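Local atomic coordinates of protein translation elongation factor 1A (Methanosarcina mazei, PDB entry 3WND), a protein that binds cysteinyl-tRNA(Cys) in its GTP-bound form and probably acts in translation, resembling SelB and EF-Tu. Residues 22-27 against 86-91; 117-122 against 132-137; 207-212 against 256-261; 313-318 against 334-339. All coordinates share one frame; numbering follows the deposited sequence. Where two conformers were deposited one is given.

Contact 1: 22-27 against 86-91; sequences ANVAII and IAVLCI
Val24 packs against both Ile86 and Val88, and its two methyls divide between them. CG1 stands anti to the backbone N (chi1 180°). It turns along the strand to Val88 and meets CG2 of that residue at 3.7 Å. CG2 of Val24 turns back toward Ile86 and lies 4.0 Å from CB of Ile86. The extended Ile86 chain carries its CD1 over this same methyl to CB of Ala22, 4.2 Å away. Ile26 is modelled in two conformers. In the conformer described, Ile26 lies side by side with Val88, its CD1 3.6 Å from Val88 CB, and its CG2 turns to Cys90 SG. Strands 21-28 and 86-91 are parallel neighbours inside the mixed sheet of the GTPase domain. Strand 21-28 leads into the loop and the start of helix 34-39, which together hold the GDP-binding residues Ser32 to Ser36. Cys90 touches two of these, Ser32 and Arg34. The other face carries Ala25, Ile27, Ala87 and Leu89. CG1 of Ile27 sits between its backbone N and carbonyl carbon (chi1 67°), and lies 4.0 Å from CD1 of Leu89. Backbone bonds alternate along the pair. Val88 N gives a nearly straight bond to Ala25 O, 2.8 Å, and Cys90 N reaches Ile27 O at 2.7 Å. Ile86 N to Asn23 O is longer, 3.2 Å. The side-chain ND2 of Asn23 bonds to Gly252 O, outside the pair. Helix 167-187 packs on Val24 and Ile86, while helix 98-109 packs on Ala87 and Leu89 across the sheet.

Contact 2: 117-122 against 132-137; sequences IALTRS and ELKAKL
The beta-alpha-beta unit made of strand 115-119, helix 127-140 and strand 150-153 brings Leu119 against Leu133, Lys134 and Leu137. This unit belongs to the GTPase domain. The helix runs back against the strand, at 155° to it, and their axes are 10.9 Å apart. Side chains alone bridge that gap, and no hydrogen bond crosses it. Residues 120-123 follow the strand and end in Asp123, which binds GDP; it lies where related GTPases have their NKxD motif. Thr120 OG1 bonds to Ser32 O and so ties this end of the strand to the other GDP-binding loop. Leu119 is the main link to the helix. Its CG is anti to the carbonyl carbon (chi1 -67°), which carries the branch point toward the helix, where both methyls make contacts. CD2 reaches between two leucines one helical turn apart. It meets Leu133 CD2 tip to tip, at 3.9 Å. It slides past Leu137 in the opposite direction, 3.7 Å from CD1 of Leu137. The same Leu137 methyl also approaches Ile117 CG2, less closely, at 4.3 Å. The sulfur-bearing side chain of Cys151, on the next strand, touches Ile117, Leu119 and Lys134. Lys134 runs extended across the second methyl of Leu119. There CD1 of Leu119 lies 3.5 Å from CG of Lys134 and 3.9 Å from its CE.

Contact 3: 207-212 against 256-261; sequences GCVVLG and GMRLKN
The flat peptide groups on either side of Val210 and Met257 meet here, with one bond in each direction between the two residues. Met257 N points almost straight at Val210 O, 2.7 Å away. Val210 N reaches Met257 O at 2.8 Å, tilted 18° from the carbonyl plane. Further along, Leu259 N bonds to Cys208 O, tilted 24° from the plane. One face of the pair carries Val210 and Met257. CG2 of Val210 takes the position between its backbone N and carbonyl carbon, and lies 4.0 Å from CB of Met257. CG1 of Val210 meets Leu259 CD1 at 3.8 Å, the two side chains crossing at about a right angle. Ile267 and Ile273 pack on Val210 and Leu259. The other face carries Val209, Leu211 and Arg258. Leu211 bends over Gly256, its CD2 3.8 Å from CA of that glycine. Val209 CG2 touches the aliphatic part of Arg258 at CG, 4.1 Å away. The flat guanidinium of Arg258 lies beyond a bend at chi3 (87°). Its NH1 makes a weak hydrogen bond to Ser238 OG. Strand 194-203 flanks 207-216 on its far side, and strand 232-241 flanks 254-260. This curled, all-antiparallel sheet is consistent with the beta-barrel second domain of SelB-like and EF-Tu-like factors.

Contact 4: 313-318 against 334-339; sequences VRVEKI and CVLELS
Lys317 runs alongside Glu337, both side chains pointing the same way from the sheet. At CB, Lys317 lies 3.7 Å from OE1 of Glu337 and also touches the CB of Glu337. CG is anti to the backbone N (chi1 -165°), and the chain goes on past OE1. CD of Lys317 lies 3.9 Å from Glu337 OE1, and the bend at chi3 (-72°) keeps CE at the same distance from it. The tip does not close a salt bridge. NZ of Lys317 stays 4.3 Å from OE1 of Glu337, and a water joins them by accepting from NZ and donating to OE1. The backbone behind this pair holds a classic beta bulge. Glu316 and Lys317 both face Glu337, so one extra residue is fitted into the strand. Glu316 N bonds to Glu337 O at 2.8 Å, while the bond from Lys317 N to that oxygen is weak, 3.4 Å. Glu316 bends at chi2, and its OE2 takes a bond from Ser339 OG, modelled so short that its length is doubtful. The opposite face is apolar. Ile318 and Leu336 lie side by side, with CG1 of Ile318 3.7 Å from CD2 of Leu336. Leu338 CD2 packs on Val315 CG2 at 3.8 Å. Strand 301-306 pairs with 309-320 beyond this contact, and strand 282-289 pairs with 333-340. Leu285, Leu304 and Leu354 touch Leu338 within this curled antiparallel sheet, consistent with the third, beta-barrel domain of SelB-like factors.

From the N terminus the four contacts follow in series, and none nests in or crosses another. Contact 1 closes a long excursion through strands and helices by setting 86-91 beside 22-27. Contact 2 closes a short one, folding a helix back on the strand before it. These two share the sheet of the GTPase domain. Strands 86-91 and 115-119 are neighbours there. The backbone of Ala118 probably bonds with Leu89 and Ile91, and Ile91 also packs on Leu119 and Leu137. Contact 3 closes a stretch of strands in the second domain, on the far side of the chain's centre from contact 2. Contact 4 closes a shorter excursion in the last domain. Its centre is about 35 Å from that of contact 3.

Contact 1: 22-27 against 86-91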
loop_
_atom_site.group_PDB
_atom_site.type_symbol
_atom_site.label_atom_id
_atom_site.label_comp_id
_atom_site.label_asym_id
_atom_site.label_seq_id
_atom_site.Cartn_x
_atom_site.Cartn_y
_atom_site.Cartn_z
ATOM N N ALA A 22 -7.870 4.978 -9.980
ATOM C CA ALA A 22 -7.909 4.075 -8.806
ATOM C C ALA A 22 -6.609 3.311 -8.750
ATOM O O ALA A 22 -6.138 2.793 -9.785
ATOM C CB ALA A 22 -9.061 3.104 -8.891
ATOM N N ASN A 23 -5.996 3.267 -7.554
ATOM C CA ASN A 23 -4.770 2.471 -7.393
ATOM C C ASN A 23 -5.151 1.320 -6.496
ATOM O O ASN A 23 -5.646 1.504 -5.354
ATOM C CB ASN A 23 -3.697 3.328 -6.754
ATOM C CG ASN A 23 -3.316 4.482 -7.634
ATOM O OD1 ASN A 23 -3.127 4.308 -8.859
ATOM N ND2 ASN A 23 -3.320 5.687 -7.069
ATOM N N VAL A 24 -4.982 0.115 -7.051
ATOM C CA VAL A 24 -5.531 -1.124 -6.436
ATOM C C VAL A 24 -4.389 -2.096 -6.164
ATOM O O VAL A 24 -3.503 -2.306 -7.001
ATOM C CB VAL A 24 -6.603 -1.735 -7.423
ATOM C CG1 VAL A 24 -7.181 -3.021 -6.808
ATOM C CG2 VAL A 24 -7.709 -0.722 -7.769
ATOM N N ALA A 25 -4.322 -2.597 -4.952
ATOM C CA ALA A 25 -3.381 -3.659 -4.580
ATOM C C ALA A 25 -4.019 -4.997 -4.689
ATOM O O ALA A 25 -5.109 -5.222 -4.181
ATOM C CB ALA A 25 -2.977 -3.464 -3.136
ATOM N N ILE A 26 -3.377 -5.889 -5.420
ATOM C CA ILE A 26 -3.905 -7.296 -5.523
ATOM C C ILE A 26 -2.952 -8.136 -4.688
ATOM O O ILE A 26 -1.722 -8.209 -4.965
ATOM C CB ILE A 26 -3.964 -7.862 -7.000
ATOM C CG1 ILE A 26 -4.668 -6.906 -8.004
ATOM C CG2 ILE A 26 -4.548 -9.284 -6.971
ATOM C CD1 ILE A 26 -6.090 -6.518 -7.719
ATOM N N ILE A 27 -3.514 -8.735 -3.629
ATOM C CA ILE A 27 -2.711 -9.405 -2.653
ATOM C C ILE A 27 -3.302 -10.764 -2.290
ATOM O O ILE A 27 -4.511 -11.075 -2.555
ATOM C CB ILE A 27 -2.555 -8.531 -1.354
ATOM C CG1 ILE A 27 -3.909 -8.378 -0.629
ATOM C CG2 ILE A 27 -1.880 -7.138 -1.676
ATOM C CD1 ILE A 27 -3.747 -7.846 0.825
ATOM N N ILE A 86 -7.298 0.790 -2.691
ATOM C CA ILE A 86 -8.281 -0.306 -2.653
ATOM C C ILE A 86 -7.466 -1.590 -2.591
ATOM O O ILE A 86 -6.480 -1.683 -3.315
ATOM C CB ILE A 86 -9.070 -0.367 -3.990
ATOM C CG1 ILE A 86 -9.901 0.926 -4.173
ATOM C CG2 ILE A 86 -10.020 -1.582 -3.980
ATOM C CD1 ILE A 86 -10.575 1.079 -5.554
ATOM N N ALA A 87 -7.911 -2.538 -1.736
ATOM C CA ALA A 87 -7.193 -3.837 -1.631
ATOM C C ALA A 87 -8.095 -4.902 -2.148
ATOM O O ALA A 87 -9.254 -4.939 -1.763
ATOM C CB ALA A 87 -6.767 -4.172 -0.173
ATOM N N VAL A 88 -7.571 -5.748 -3.025
ATOM C CA VAL A 88 -8.328 -6.959 -3.424
ATOM C C VAL A 88 -7.557 -8.152 -2.857
ATOM O O VAL A 88 -6.388 -8.388 -3.237
ATOM C CB VAL A 88 -8.361 -7.100 -4.947
ATOM C CG1 VAL A 88 -9.003 -8.477 -5.321
ATOM C CG2 VAL A 88 -9.177 -5.917 -5.510
ATOM N N LEU A 89 -8.167 -8.812 -1.856
ATOM C CA LEU A 89 -7.533 -9.956 -1.149
ATOM C C LEU A 89 -8.001 -11.216 -1.830
ATOM O O LEU A 89 -9.231 -11.471 -1.858
ATOM C CB LEU A 89 -7.860 -9.921 0.341
ATOM C CG LEU A 89 -7.500 -11.168 1.106
ATOM C CD1 LEU A 89 -5.935 -11.398 1.044
ATOM C CD2 LEU A 89 -8.012 -11.021 2.549
ATOM N N CYS A 90 -7.073 -11.922 -2.418
ATOM C CA CYS A 90 -7.440 -13.140 -3.210
ATOM C C CYS A 90 -7.362 -14.354 -2.279
ATOM O O CYS A 90 -6.368 -14.603 -1.676
ATOM C CB CYS A 90 -6.409 -13.302 -4.336
ATOM S SG CYS A 90 -6.521 -12.012 -5.548
ATOM N N ILE A 91 -8.496 -15.046 -2.152
ATOM C CA ILE A 91 -8.529 -16.264 -1.341
ATOM C C ILE A 91 -9.029 -17.389 -2.269
ATOM O O ILE A 91 -10.212 -17.365 -2.667
ATOM C CB ILE A 91 -9.459 -16.082 -0.119
ATOM C CG1 ILE A 91 -9.022 -14.814 0.688
ATOM C CG2 ILE A 91 -9.445 -17.349 0.710
ATOM C CD1 ILE A 91 -9.860 -14.454 1.857
#

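Contact 2: 117-122 against 132-137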
loop_
_atom_site.group_PDB
_atom_site.type_symbol
_atom_site.label_atom_id
_atom_site.label_comp_id
_atom_site.label_asym_id
_atom_site.label_seq_id
_atom_site.Cartn_x
_atom_site.Cartn_y
_atom_site.Cartn_z
ATOM N N ILE A 117 -12.930 -8.923 -1.294
ATOM C CA ILE A 117 -12.397 -10.270 -1.280
ATOM C C ILE A 117 -12.660 -10.941 -2.586
ATOM O O ILE A 117 -13.880 -11.097 -2.919
ATOM C CB ILE A 117 -12.890 -11.083 -0.050
ATOM C CG1 ILE A 117 -12.351 -10.383 1.238
ATOM C CG2 ILE A 117 -12.373 -12.517 -0.097
ATOM C CD1 ILE A 117 -12.814 -10.985 2.560
ATOM N N ALA A 118 -11.636 -11.381 -3.312
ATOM C CA ALA A 118 -11.857 -12.148 -4.535
ATOM C C ALA A 118 -11.699 -13.620 -4.205
ATOM O O ALA A 118 -10.606 -14.038 -3.783
ATOM C CB ALA A 118 -10.843 -11.730 -5.582
ATOM N N LEU A 119 -12.774 -14.384 -4.349
ATOM C CA LEU A 119 -12.749 -15.793 -4.105
ATOM C C LEU A 119 -12.398 -16.451 -5.457
ATOM O O LEU A 119 -13.225 -16.698 -6.281
ATOM C CB LEU A 119 -14.098 -16.315 -3.567
ATOM C CG LEU A 119 -14.461 -15.820 -2.166
ATOM C CD1 LEU A 119 -15.824 -16.441 -1.692
ATOM C CD2 LEU A 119 -13.306 -16.016 -1.182
ATOM N N THR A 120 -11.088 -16.590 -5.664
ATOM C CA THR A 120 -10.573 -16.898 -6.996
ATOM C C THR A 120 -10.781 -18.396 -7.335
ATOM O O THR A 120 -11.176 -19.241 -6.499
ATOM C CB THR A 120 -9.049 -16.599 -7.029
ATOM O OG1 THR A 120 -8.460 -17.200 -5.889
ATOM C CG2 THR A 120 -8.817 -15.065 -6.913
ATOM N N ARG A 121 -10.414 -18.756 -8.577
ATOM C CA ARG A 121 -10.406 -20.177 -8.987
ATOM C C ARG A 121 -11.784 -20.754 -8.874
ATOM O O ARG A 121 -11.915 -21.947 -8.546
ATOM C CB ARG A 121 -9.286 -21.014 -8.291
ATOM C CG ARG A 121 -7.922 -20.380 -8.500
ATOM C CD ARG A 121 -6.865 -21.008 -7.677
ATOM N NE ARG A 121 -6.524 -22.329 -8.134
ATOM C CZ ARG A 121 -5.799 -23.190 -7.396
ATOM N NH1 ARG A 121 -5.369 -22.890 -6.113
ATOM N NH2 ARG A 121 -5.528 -24.386 -7.924
ATOM N N SER A 122 -12.801 -19.946 -9.185
ATOM C CA SER A 122 -14.199 -20.453 -8.980
ATOM C C SER A 122 -14.511 -21.727 -9.803
ATOM O O SER A 122 -15.361 -22.518 -9.410
ATOM C CB SER A 122 -15.255 -19.378 -9.312
ATOM O OG SER A 122 -15.176 -19.075 -10.724
ATOM N N GLU A 132 -20.159 -21.813 1.637
ATOM C CA GLU A 132 -19.577 -22.142 2.929
ATOM C C GLU A 132 -18.339 -21.320 3.226
ATOM O O GLU A 132 -18.120 -20.882 4.384
ATOM C CB GLU A 132 -19.259 -23.634 3.083
ATOM C CG GLU A 132 -20.510 -24.463 3.323
ATOM C CD GLU A 132 -20.268 -25.999 3.370
ATOM O OE1 GLU A 132 -19.064 -26.443 3.523
ATOM O OE2 GLU A 132 -21.296 -26.791 3.291
ATOM N N LEU A 133 -17.511 -21.067 2.224
ATOM C CA LEU A 133 -16.332 -20.224 2.441
ATOM C C LEU A 133 -16.788 -18.762 2.669
ATOM O O LEU A 133 -16.197 -18.092 3.525
ATOM C CB LEU A 133 -15.382 -20.323 1.211
ATOM C CG LEU A 133 -14.096 -19.518 1.193
ATOM C CD1 LEU A 133 -13.255 -19.781 2.426
ATOM C CD2 LEU A 133 -13.323 -19.736 -0.120
ATOM N N LYS A 134 -17.790 -18.235 1.909
ATOM C CA LYS A 134 -18.306 -16.858 2.225
ATOM C C LYS A 134 -18.788 -16.740 3.662
ATOM O O LYS A 134 -18.457 -15.761 4.332
ATOM C CB LYS A 134 -19.449 -16.415 1.314
ATOM C CG LYS A 134 -18.974 -16.206 -0.109
ATOM C CD LYS A 134 -20.013 -15.716 -0.994
ATOM C CE LYS A 134 -19.529 -15.296 -2.359
ATOM N NZ LYS A 134 -20.744 -14.923 -3.200
ATOM N N ALA A 135 -19.516 -17.762 4.145
ATOM C CA ALA A 135 -19.999 -17.767 5.539
ATOM C C ALA A 135 -18.851 -17.720 6.521
ATOM O O ALA A 135 -18.829 -16.984 7.566
ATOM C CB ALA A 135 -20.852 -19.034 5.832
ATOM N N LYS A 136 -17.897 -18.554 6.257
ATOM C CA LYS A 136 -16.720 -18.595 7.084
ATOM C C LYS A 136 -16.108 -17.189 7.154
ATOM O O LYS A 136 -15.848 -16.677 8.271
ATOM C CB LYS A 136 -15.720 -19.606 6.583
ATOM C CG LYS A 136 -16.115 -21.083 6.852
ATOM C CD LYS A 136 -14.838 -21.918 6.849
ATOM C CE LYS A 136 -15.043 -23.218 6.081
ATOM N NZ LYS A 136 -15.290 -24.409 6.901
ATOM N N LEU A 137 -15.898 -16.557 5.999
ATOM C CA LEU A 137 -15.194 -15.312 6.024
ATOM C C LEU A 137 -15.980 -14.233 6.735
ATOM O O LEU A 137 -15.364 -13.341 7.366
ATOM C CB LEU A 137 -14.803 -14.873 4.558
ATOM C CG LEU A 137 -13.717 -15.755 3.991
ATOM C CD1 LEU A 137 -13.729 -15.717 2.454
ATOM C CD2 LEU A 137 -12.366 -15.224 4.500
#

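Contact 3: 207-212 against 256-261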
loop_
_atom_site.group_PDB
_atom_site.type_symbol
_atom_site.label_atom_id
_atom_site.label_comp_id
_atom_site.label_asym_id
_atom_site.label_seq_id
_atom_site.Cartn_x
_atom_site.Cartn_y
_atom_site.Cartn_z
ATOM N N GLY A 207 17.088 12.347 -17.627
ATOM C CA GLY A 207 17.809 12.349 -16.354
ATOM C C GLY A 207 16.927 11.719 -15.290
ATOM O O GLY A 207 16.243 10.688 -15.584
ATOM N N CYS A 208 16.914 12.323 -14.078
ATOM C CA CYS A 208 16.323 11.668 -12.899
ATOM C C CYS A 208 14.772 11.615 -13.055
ATOM O O CYS A 208 14.118 12.683 -13.153
ATOM C CB CYS A 208 16.659 12.425 -11.625
ATOM S SG CYS A 208 15.976 11.657 -10.098
ATOM N N VAL A 209 14.217 10.394 -13.048
ATOM C CA VAL A 209 12.778 10.177 -13.052
ATOM C C VAL A 209 12.383 9.374 -11.779
ATOM O O VAL A 209 13.067 8.392 -11.378
ATOM C CB VAL A 209 12.323 9.462 -14.347
ATOM C CG1 VAL A 209 10.813 9.037 -14.252
ATOM C CG2 VAL A 209 12.605 10.388 -15.533
ATOM N N VAL A 210 11.280 9.785 -11.121
ATOM C CA VAL A 210 10.791 8.980 -10.000
ATOM C C VAL A 210 9.354 8.630 -10.342
ATOM O O VAL A 210 8.671 9.384 -11.024
ATOM C CB VAL A 210 10.859 9.737 -8.664
ATOM C CG1 VAL A 210 12.318 10.013 -8.273
ATOM C CG2 VAL A 210 9.948 10.958 -8.679
ATOM N N LEU A 211 8.931 7.468 -9.879
ATOM C CA LEU A 211 7.512 7.033 -10.005
ATOM C C LEU A 211 7.031 6.967 -8.570
ATOM O O LEU A 211 7.737 6.526 -7.603
ATOM C CB LEU A 211 7.400 5.658 -10.614
ATOM C CG LEU A 211 8.273 5.414 -11.865
ATOM C CD1 LEU A 211 8.042 4.008 -12.370
ATOM C CD2 LEU A 211 7.987 6.441 -12.938
ATOM N N GLY A 212 5.758 7.320 -8.440
ATOM C CA GLY A 212 5.135 7.436 -7.111
ATOM C C GLY A 212 3.671 7.789 -7.186
ATOM O O GLY A 212 3.056 7.740 -8.244
ATOM N N GLY A 256 4.752 9.911 -12.761
ATOM C CA GLY A 256 6.185 9.826 -13.033
ATOM C C GLY A 256 6.659 11.279 -13.051
ATOM O O GLY A 256 5.958 12.161 -13.592
ATOM N N MET A 257 7.763 11.568 -12.395
ATOM C CA MET A 257 8.237 12.960 -12.371
ATOM C C MET A 257 9.701 13.060 -12.737
ATOM O O MET A 257 10.595 12.317 -12.188
ATOM C CB MET A 257 8.069 13.603 -10.973
ATOM C CG MET A 257 6.589 13.605 -10.510
ATOM S SD MET A 257 6.533 14.293 -8.823
ATOM C CE MET A 257 4.807 14.842 -8.833
ATOM N N ARG A 258 9.977 14.044 -13.603
ATOM C CA ARG A 258 11.383 14.378 -13.934
ATOM C C ARG A 258 11.804 15.379 -12.909
ATOM O O ARG A 258 11.145 16.447 -12.733
ATOM C CB ARG A 258 11.446 14.963 -15.346
ATOM C CG ARG A 258 12.635 14.479 -16.115
ATOM C CD ARG A 258 12.389 14.648 -17.614
ATOM N NE ARG A 258 12.758 15.968 -18.128
ATOM C CZ ARG A 258 11.913 16.853 -18.691
ATOM N NH1 ARG A 258 10.570 16.624 -18.833
ATOM N NH2 ARG A 258 12.412 18.006 -19.111
ATOM N N LEU A 259 12.888 15.084 -12.201
ATOM C CA LEU A 259 13.350 15.991 -11.120
ATOM C C LEU A 259 14.702 16.623 -11.542
ATOM O O LEU A 259 15.597 15.949 -12.088
ATOM C CB LEU A 259 13.643 15.168 -9.833
ATOM C CG LEU A 259 12.445 14.334 -9.307
ATOM C CD1 LEU A 259 12.936 13.718 -7.997
ATOM C CD2 LEU A 259 11.173 15.174 -9.225
ATOM N N LYS A 260 14.835 17.907 -11.233
ATOM C CA LYS A 260 16.123 18.661 -11.282
ATOM C C LYS A 260 16.774 18.770 -9.880
ATOM O O LYS A 260 16.075 18.952 -8.810
ATOM C CB LYS A 260 15.932 20.091 -11.911
ATOM C CG LYS A 260 17.278 20.787 -12.301
ATOM C CD LYS A 260 17.167 22.264 -12.720
ATOM C CE LYS A 260 16.159 22.499 -13.833
ATOM N NZ LYS A 260 15.982 23.969 -14.064
ATOM N N ASN A 261 18.101 18.630 -9.872
ATOM C CA ASN A 261 18.956 18.833 -8.706
ATOM C C ASN A 261 19.138 17.602 -7.858
ATOM O O ASN A 261 19.621 17.666 -6.697
ATOM C CB ASN A 261 18.553 20.069 -7.858
ATOM C CG ASN A 261 19.707 20.610 -7.052
ATOM O OD1 ASN A 261 20.831 20.776 -7.554
ATOM N ND2 ASN A 261 19.423 20.944 -5.796
#

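Contact 4: 313-318 against 334-339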
loop_
_atom_site.group_PDB
_atom_site.type_symbol
_atom_site.label_atom_id
_atom_site.label_comp_id
_atom_site.label_asym_id
_atom_site.label_seq_id
_atom_site.Cartn_x
_atom_site.Cartn_y
_atom_site.Cartn_z
ATOM N N VAL A 313 14.719 -2.292 13.587
ATOM C CA VAL A 313 14.801 -1.409 14.755
ATOM C C VAL A 313 14.997 -2.228 16.026
ATOM O O VAL A 313 14.712 -3.456 16.056
ATOM C CB VAL A 313 13.592 -0.442 14.914
ATOM C CG1 VAL A 313 13.527 0.497 13.738
ATOM C CG2 VAL A 313 12.300 -1.229 15.021
ATOM N N ARG A 314 15.491 -1.567 17.076
ATOM C CA ARG A 314 15.606 -2.192 18.402
ATOM C C ARG A 314 14.687 -1.538 19.389
ATOM O O ARG A 314 14.514 -0.312 19.338
ATOM C CB ARG A 314 17.074 -2.169 18.897
ATOM C CG ARG A 314 17.234 -2.815 20.244
ATOM C CD ARG A 314 18.714 -2.860 20.617
ATOM N NE ARG A 314 19.304 -4.108 20.107
ATOM C CZ ARG A 314 19.745 -4.319 18.855
ATOM N NH1 ARG A 314 19.730 -3.343 17.925
ATOM N NH2 ARG A 314 20.234 -5.518 18.533
ATOM N N VAL A 315 14.043 -2.324 20.274
ATOM C CA VAL A 315 13.136 -1.733 21.263
ATOM C C VAL A 315 14.031 -1.313 22.440
ATOM O O VAL A 315 14.678 -2.158 23.037
ATOM C CB VAL A 315 12.167 -2.773 21.810
ATOM C CG1 VAL A 315 11.391 -2.139 22.964
ATOM C CG2 VAL A 315 11.207 -3.293 20.699
ATOM N N GLU A 316 14.091 0.003 22.719
ATOM C CA GLU A 316 14.954 0.512 23.749
ATOM C C GLU A 316 14.233 0.605 25.105
ATOM O O GLU A 316 14.828 0.409 26.137
ATOM C CB GLU A 316 15.455 1.896 23.320
ATOM C CG GLU A 316 16.307 1.876 22.046
ATOM C CD GLU A 316 17.716 1.340 22.255
ATOM O OE1 GLU A 316 18.158 1.210 23.384
ATOM O OE2 GLU A 316 18.395 1.092 21.239
ATOM N N LYS A 317 12.912 0.927 25.054
ATOM C CA LYS A 317 12.145 1.148 26.245
ATOM C C LYS A 317 10.694 0.958 25.924
ATOM O O LYS A 317 10.230 1.278 24.806
ATOM C CB LYS A 317 12.390 2.581 26.869
ATOM C CG LYS A 317 11.853 2.671 28.339
ATOM C CD LYS A 317 11.737 4.097 28.917
ATOM C CE LYS A 317 13.093 4.708 29.220
ATOM N NZ LYS A 317 12.883 5.999 29.933
ATOM N N ILE A 318 9.988 0.344 26.885
ATOM C CA ILE A 318 8.562 0.140 26.792
ATOM C C ILE A 318 7.930 0.855 27.976
ATOM O O ILE A 318 8.331 0.646 29.124
ATOM C CB ILE A 318 8.179 -1.392 26.867
ATOM C CG1 ILE A 318 9.008 -2.160 25.854
ATOM C CG2 ILE A 318 6.666 -1.530 26.674
ATOM C CD1 ILE A 318 8.778 -3.674 25.811
ATOM N N CYS A 334 0.870 0.494 24.365
ATOM C CA CYS A 334 2.104 0.881 25.016
ATOM C C CYS A 334 2.757 1.999 24.210
ATOM O O CYS A 334 2.340 2.291 23.092
ATOM C CB CYS A 334 3.043 -0.317 25.117
ATOM S SG CYS A 334 3.601 -0.926 23.513
ATOM N N VAL A 335 3.775 2.599 24.811
ATOM C CA VAL A 335 4.713 3.415 24.097
ATOM C C VAL A 335 5.976 2.651 23.903
ATOM O O VAL A 335 6.559 2.047 24.862
ATOM C CB VAL A 335 4.949 4.802 24.780
ATOM C CG1 VAL A 335 6.069 5.555 24.059
ATOM C CG2 VAL A 335 3.611 5.583 24.789
ATOM N N LEU A 336 6.451 2.670 22.657
ATOM C CA LEU A 336 7.716 2.077 22.371
ATOM C C LEU A 336 8.761 3.141 21.971
ATOM O O LEU A 336 8.532 3.946 21.070
ATOM C CB LEU A 336 7.641 1.021 21.282
ATOM C CG LEU A 336 6.776 -0.229 21.595
ATOM C CD1 LEU A 336 6.821 -1.220 20.392
ATOM C CD2 LEU A 336 7.233 -0.932 22.874
ATOM N N GLU A 337 9.906 3.152 22.683
ATOM C CA GLU A 337 11.010 3.972 22.226
ATOM C C GLU A 337 11.841 3.008 21.391
ATOM O O GLU A 337 12.306 1.991 21.878
ATOM C CB GLU A 337 11.744 4.572 23.487
ATOM C CG GLU A 337 11.244 6.015 23.678
ATOM C CD GLU A 337 11.450 6.568 25.067
ATOM O OE1 GLU A 337 12.398 6.111 25.681
ATOM O OE2 GLU A 337 10.671 7.439 25.566
ATOM N N LEU A 338 12.022 3.332 20.108
ATOM C CA LEU A 338 12.722 2.456 19.189
ATOM C C LEU A 338 14.013 3.129 18.626
ATOM O O LEU A 338 13.986 4.292 18.388
ATOM C CB LEU A 338 11.762 2.143 18.000
ATOM C CG LEU A 338 10.497 1.399 18.375
ATOM C CD1 LEU A 338 9.707 1.293 17.052
ATOM C CD2 LEU A 338 10.789 -0.013 18.912
ATOM N N SER A 339 15.075 2.387 18.321
ATOM C CA SER A 339 16.247 2.954 17.673
ATOM C C SER A 339 16.592 2.171 16.413
ATOM O O SER A 339 16.360 0.955 16.343
ATOM C CB SER A 339 17.456 2.899 18.599
ATOM O OG SER A 339 17.797 1.528 18.876
HETATM O O HOH W 1 13.541 7.381 27.598
#